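Nicastrin (PDB 4R12) is probably an essential subunit of the gamma-secretase complex, which cleaves membrane proteins such as Notch receptors within the membrane. Local coordinates at residues I357-I370 with D429-I441. Residues are numbered along the deposited sequence; the frame is centred on the assembly and turned at random.
With NAG (2-acetamido-2-deoxy-beta-D-glucopyranose), chain E.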
loop_
_atom_site.group_PDB
_atom_site.type_symbol
_atom_site.label_atom_id
_atom_site.label_comp_id
_atom_site.label_asym_id
_atom_site.label_seq_id
_atom_site.Cartn_x
_atom_site.Cartn_y
_atom_site.Cartn_z
ATOM N N ILE A 357 16.318 -16.798 17.959
ATOM C CA ILE A 357 15.718 -15.920 18.965
ATOM C C ILE A 357 14.211 -15.765 18.730
ATOM O O ILE A 357 13.414 -15.778 19.681
ATOM C CB ILE A 357 16.411 -14.539 18.977
ATOM C CG1 ILE A 357 17.877 -14.709 19.378
ATOM C CG2 ILE A 357 15.719 -13.595 19.947
ATOM C CD1 ILE A 357 18.780 -13.613 18.877
ATOM N N LEU A 358 13.816 -15.639 17.465
ATOM C CA LEU A 358 12.393 -15.598 17.125
ATOM C C LEU A 358 11.650 -16.837 17.613
ATOM O O LEU A 358 10.588 -16.711 18.221
ATOM C CB LEU A 358 12.185 -15.447 15.612
ATOM C CG LEU A 358 12.056 -14.041 15.041
ATOM C CD1 LEU A 358 11.958 -14.107 13.535
ATOM C CD2 LEU A 358 10.827 -13.337 15.609
ATOM N N ASP A 359 12.214 -18.018 17.342
ATOM C CA ASP A 359 11.675 -19.298 17.819
ATOM C C ASP A 359 11.518 -19.328 19.338
ATOM O O ASP A 359 10.495 -19.770 19.863
ATOM C CB ASP A 359 12.587 -20.472 17.416
ATOM C CG ASP A 359 12.623 -20.719 15.909
ATOM O OD1 ASP A 359 11.694 -20.273 15.195
ATOM O OD2 ASP A 359 13.582 -21.376 15.449
ATOM N N GLN A 360 12.561 -18.884 20.030
ATOM C CA GLN A 360 12.567 -18.843 21.483
ATOM C C GLN A 360 11.455 -17.952 22.030
ATOM O O GLN A 360 10.713 -18.361 22.921
ATOM C CB GLN A 360 13.920 -18.351 21.999
ATOM C CG GLN A 360 15.070 -19.339 21.787
ATOM C CD GLN A 360 16.424 -18.690 22.010
ATOM O OE1 GLN A 360 16.543 -17.707 22.751
ATOM N NE2 GLN A 360 17.456 -19.227 21.357
ATOM N N VAL A 361 11.347 -16.738 21.500
ATOM C CA VAL A 361 10.329 -15.822 21.988
ATOM C C VAL A 361 8.933 -16.409 21.767
ATOM O O VAL A 361 8.097 -16.369 22.657
ATOM C CB VAL A 361 10.436 -14.448 21.313
ATOM C CG1 VAL A 361 9.298 -13.544 21.789
ATOM C CG2 VAL A 361 11.766 -13.814 21.649
ATOM N N ALA A 362 8.702 -16.984 20.583
ATOM C CA ALA A 362 7.413 -17.598 20.259
ATOM C C ALA A 362 7.034 -18.749 21.192
ATOM O O ALA A 362 5.847 -19.046 21.361
ATOM C CB ALA A 362 7.413 -18.094 18.800
ATOM N N SER A 363 8.038 -19.397 21.782
ATOM C CA SER A 363 7.823 -20.532 22.674
ATOM C C SER A 363 7.892 -20.140 24.140
ATOM O O SER A 363 7.742 -21.001 25.006
ATOM C CB SER A 363 8.878 -21.643 22.423
ATOM O OG SER A 363 8.856 -22.082 21.079
ATOM N N SER A 364 8.138 -18.860 24.416
ATOM C CA SER A 364 8.503 -18.419 25.762
ATOM C C SER A 364 7.337 -18.334 26.754
ATOM O O SER A 364 7.563 -18.214 27.966
ATOM C CB SER A 364 9.190 -17.053 25.689
ATOM O OG SER A 364 8.286 -16.062 25.220
ATOM N N TYR A 365 6.104 -18.387 26.253
ATOM C CA TYR A 365 4.928 -18.287 27.116
ATOM C C TYR A 365 3.836 -19.262 26.685
ATOM O O TYR A 365 3.666 -19.546 25.488
ATOM C CB TYR A 365 4.388 -16.846 27.152
ATOM C CG TYR A 365 3.903 -16.254 25.836
ATOM C CD1 TYR A 365 4.791 -15.940 24.812
ATOM C CD2 TYR A 365 2.556 -15.966 25.639
ATOM C CE1 TYR A 365 4.345 -15.377 23.612
ATOM C CE2 TYR A 365 2.100 -15.399 24.445
ATOM C CZ TYR A 365 2.996 -15.102 23.440
ATOM O OH TYR A 365 2.538 -14.537 22.261
ATOM N N GLU A 366 3.109 -19.770 27.678
ATOM C CA GLU A 366 2.166 -20.867 27.477
ATOM C C GLU A 366 1.112 -20.539 26.432
ATOM O O GLU A 366 0.821 -21.359 25.570
ATOM C CB GLU A 366 1.482 -21.227 28.796
ATOM C CG GLU A 366 0.324 -22.213 28.644
ATOM C CD GLU A 366 -0.376 -22.521 29.953
ATOM O OE1 GLU A 366 -0.181 -21.775 30.942
ATOM O OE2 GLU A 366 -1.136 -23.512 29.991
ATOM N N ASN A 367 0.531 -19.366 26.526
ATOM C CA ASN A 367 -0.610 -19.011 25.710
ATOM C C ASN A 367 -0.278 -18.556 24.266
ATOM O O ASN A 367 -1.142 -18.206 23.551
ATOM C CB ASN A 367 -1.482 -17.977 26.412
ATOM C CG ASN A 367 -2.339 -18.565 27.515
ATOM O OD1 ASN A 367 -2.530 -19.745 27.586
ATOM N ND2 ASN A 367 -2.863 -17.735 28.348
ATOM N N SER A 368 0.970 -18.598 23.859
ATOM C CA SER A 368 1.323 -18.227 22.487
ATOM C C SER A 368 0.551 -19.041 21.447
ATOM O O SER A 368 0.485 -20.268 21.543
ATOM C CB SER A 368 2.827 -18.400 22.263
ATOM O OG SER A 368 3.153 -18.082 20.930
ATOM N N THR A 369 -0.039 -18.360 20.469
ATOM C CA THR A 369 -0.765 -19.044 19.400
ATOM C C THR A 369 0.024 -19.033 18.096
ATOM O O THR A 369 -0.474 -19.454 17.050
ATOM C CB THR A 369 -2.141 -18.404 19.150
ATOM O OG1 THR A 369 -1.972 -17.039 18.752
ATOM C CG2 THR A 369 -2.976 -18.445 20.414
ATOM N N ILE A 370 1.264 -18.560 18.185
ATOM C CA ILE A 370 2.128 -18.375 17.031
ATOM C C ILE A 370 3.343 -19.295 17.097
ATOM O O ILE A 370 3.969 -19.445 18.147
ATOM C CB ILE A 370 2.603 -16.906 16.924
ATOM C CG1 ILE A 370 1.410 -15.965 16.719
ATOM C CG2 ILE A 370 3.635 -16.746 15.811
ATOM C CD1 ILE A 370 0.666 -16.192 15.406
ATOM N N ASP A 429 -0.509 -11.520 20.011
ATOM C CA ASP A 429 0.627 -12.440 20.042
ATOM C C ASP A 429 1.759 -11.987 19.124
ATOM O O ASP A 429 2.921 -11.964 19.538
ATOM C CB ASP A 429 0.177 -13.859 19.673
ATOM C CG ASP A 429 -0.368 -14.624 20.875
ATOM O OD1 ASP A 429 -0.188 -14.136 22.007
ATOM O OD2 ASP A 429 -0.950 -15.712 20.689
ATOM N N ILE A 430 1.430 -11.606 17.886
ATOM C CA ILE A 430 2.459 -11.169 16.957
ATOM C C ILE A 430 3.139 -9.879 17.454
ATOM O O ILE A 430 4.376 -9.768 17.407
ATOM C CB ILE A 430 1.866 -10.993 15.530
ATOM C CG1 ILE A 430 1.446 -12.371 14.988
ATOM C CG2 ILE A 430 2.877 -10.333 14.587
ATOM C CD1 ILE A 430 0.664 -12.336 13.658
ATOM N N VAL A 431 2.353 -8.918 17.961
ATOM C CA VAL A 431 2.949 -7.698 18.504
ATOM C C VAL A 431 3.852 -8.020 19.704
ATOM O O VAL A 431 4.984 -7.520 19.802
ATOM C CB VAL A 431 1.884 -6.667 18.926
ATOM C CG1 VAL A 431 2.539 -5.442 19.579
ATOM C CG2 VAL A 431 1.058 -6.241 17.707
ATOM N N TYR A 432 3.366 -8.865 20.600
ATOM C CA TYR A 432 4.173 -9.255 21.754
ATOM C C TYR A 432 5.466 -9.946 21.340
ATOM O O TYR A 432 6.561 -9.596 21.818
ATOM C CB TYR A 432 3.392 -10.174 22.699
ATOM C CG TYR A 432 4.280 -10.638 23.836
ATOM C CD1 TYR A 432 4.623 -9.760 24.859
ATOM C CD2 TYR A 432 4.823 -11.926 23.859
ATOM C CE1 TYR A 432 5.453 -10.152 25.905
ATOM C CE2 TYR A 432 5.663 -12.327 24.903
ATOM C CZ TYR A 432 5.977 -11.429 25.920
ATOM O OH TYR A 432 6.806 -11.787 26.960
ATOM N N ILE A 433 5.347 -10.931 20.453
ATOM C CA ILE A 433 6.517 -11.688 20.044
ATOM C C ILE A 433 7.516 -10.783 19.320
ATOM O O ILE A 433 8.706 -10.819 19.624
ATOM C CB ILE A 433 6.112 -12.891 19.158
ATOM C CG1 ILE A 433 5.313 -13.890 19.999
ATOM C CG2 ILE A 433 7.341 -13.563 18.554
ATOM C CD1 ILE A 433 4.510 -14.894 19.181
ATOM N N LEU A 434 7.045 -9.952 18.387
ATOM C CA LEU A 434 7.974 -9.101 17.648
ATOM C C LEU A 434 8.608 -8.026 18.541
ATOM O O LEU A 434 9.786 -7.710 18.384
ATOM C CB LEU A 434 7.285 -8.446 16.442
ATOM C CG LEU A 434 6.937 -9.418 15.299
ATOM C CD1 LEU A 434 6.119 -8.707 14.217
ATOM C CD2 LEU A 434 8.199 -10.081 14.677
ATOM N N SER A 435 7.831 -7.472 19.469
ATOM C CA SER A 435 8.362 -6.467 20.398
ATOM C C SER A 435 9.478 -7.052 21.262
ATOM O O SER A 435 10.537 -6.459 21.411
ATOM C CB SER A 435 7.260 -5.923 21.304
ATOM O OG SER A 435 6.207 -5.354 20.544
ATOM N N THR A 436 9.222 -8.231 21.812
ATOM C CA THR A 436 10.179 -8.912 22.679
ATOM C C THR A 436 11.429 -9.318 21.884
ATOM O O THR A 436 12.564 -9.188 22.360
ATOM C CB THR A 436 9.524 -10.139 23.328
ATOM O OG1 THR A 436 8.395 -9.710 24.108
ATOM C CG2 THR A 436 10.521 -10.886 24.240
ATOM N N PHE A 437 11.206 -9.784 20.660
ATOM C CA PHE A 437 12.288 -10.198 19.776
ATOM C C PHE A 437 13.213 -9.025 19.462
ATOM O O PHE A 437 14.430 -9.136 19.591
ATOM C CB PHE A 437 11.699 -10.804 18.493
ATOM C CG PHE A 437 12.675 -10.914 17.345
ATOM C CD1 PHE A 437 13.751 -11.792 17.407
ATOM C CD2 PHE A 437 12.482 -10.180 16.188
ATOM C CE1 PHE A 437 14.642 -11.904 16.342
ATOM C CE2 PHE A 437 13.370 -10.286 15.111
ATOM C CZ PHE A 437 14.451 -11.152 15.192
ATOM N N ILE A 438 12.629 -7.904 19.039
ATOM C CA ILE A 438 13.411 -6.714 18.730
ATOM C C ILE A 438 14.189 -6.231 19.948
ATOM O O ILE A 438 15.375 -5.900 19.843
ATOM C CB ILE A 438 12.506 -5.591 18.180
ATOM C CG1 ILE A 438 12.057 -5.960 16.765
ATOM C CG2 ILE A 438 13.232 -4.232 18.196
ATOM C CD1 ILE A 438 10.851 -5.193 16.277
ATOM N N ASP A 439 13.537 -6.220 21.104
ATOM C CA ASP A 439 14.202 -5.848 22.349
ATOM C C ASP A 439 15.398 -6.763 22.633
ATOM O O ASP A 439 16.478 -6.290 22.987
ATOM C CB ASP A 439 13.211 -5.876 23.519
ATOM C CG ASP A 439 13.866 -5.513 24.855
ATOM O OD1 ASP A 439 14.066 -4.305 25.120
ATOM O OD2 ASP A 439 14.183 -6.437 25.635
ATOM N N ARG A 440 15.226 -8.065 22.436
ATOM C CA ARG A 440 16.322 -8.997 22.693
ATOM C C ARG A 440 17.490 -8.791 21.730
ATOM O O ARG A 440 18.642 -8.708 22.172
ATOM C CB ARG A 440 15.823 -10.442 22.634
ATOM C CG ARG A 440 14.954 -10.816 23.830
ATOM C CD ARG A 440 14.786 -12.329 23.955
ATOM N NE ARG A 440 16.079 -13.008 24.058
ATOM C CZ ARG A 440 16.270 -14.314 23.865
ATOM N NH1 ARG A 440 15.253 -15.112 23.551
ATOM N NH2 ARG A 440 17.490 -14.822 23.981
ATOM N N ILE A 441 17.229 -8.687 20.428
ATOM C CA ILE A 441 18.367 -8.556 19.518
ATOM C C ILE A 441 18.961 -7.150 19.559
ATOM O O ILE A 441 20.067 -6.935 19.066
ATOM C CB ILE A 441 18.021 -8.906 18.046
ATOM C CG1 ILE A 441 17.013 -7.924 17.464
ATOM C CG2 ILE A 441 17.550 -10.357 17.917
ATOM C CD1 ILE A 441 16.833 -8.098 15.979
HETATM C C1 NAG E . -3.787 -18.196 29.267
HETATM C C2 NAG E . -3.786 -17.640 30.682
HETATM C C3 NAG E . -5.007 -17.983 31.508
HETATM C C4 NAG E . -6.265 -17.928 30.692
HETATM C C5 NAG E . -6.077 -18.866 29.515
HETATM C C6 NAG E . -7.350 -19.006 28.710
HETATM C C7 NAG E . -1.565 -17.645 31.516
HETATM C C8 NAG E . -0.487 -18.495 32.105
HETATM N N2 NAG E . -2.706 -18.236 31.395
HETATM O O3 NAG E . -5.111 -17.098 32.599
HETATM O O4 NAG E . -7.368 -18.338 31.493
HETATM O O5 NAG E . -5.083 -18.250 28.727
HETATM O O6 NAG E . -7.921 -17.711 28.569
HETATM O O7 NAG E . -1.388 -16.507 31.170
HETATM O O HOH W 1 8.520 -13.965 26.818
HETATM O O HOH W 2 -2.058 -15.593 23.534
#
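D429 turns its carboxylate to the loop carrying Y365 and T369, where three donors meet it. T369 OG1 bonds to D429 OD2 at 2.6 Å, along the anti lone pair. The backbone N of T369 reaches D429 OD2 as well, at 2.8 Å from above the carboxylate plane, while Y365 OH donates to OD1. Threonine suits this place because its hydroxyl, standing between backbone N and carbonyl carbon (chi1 61°), reaches the same oxygen as its amide. With an alanine here, the T369 amide and both hydroxyls would probably lose the carboxylate that receives them, and the loop would be less firmly tied to the helix. One turn on, Y432 sets its edge against the face of Y365, the planes 79° apart, and a water links its OH to S364 OG. I433, long and branched, lays CD1 3.6 Å from I370 CB, while its CG1 lies at the edge of the Y365 ring. Segments 357-362 and 429-441, parts of helices 352-362 and 427-441, run at 132° to each other within the large lobe, whose sequence family belongs to the zinc-exopeptidase clan; F372 of strand 370-374 touches L358 and I433. V361 is a compact knob among I433, T436, F437 and R440. F437 offers a broad face to L358, whose CG lies 3.6 Å from the ring centroid. I357 CG2 lies over one face of the R440 guanidinium; arginine suits because NH1 (3.0 Å) and NH2 both reach Q360 OE1 in its plane.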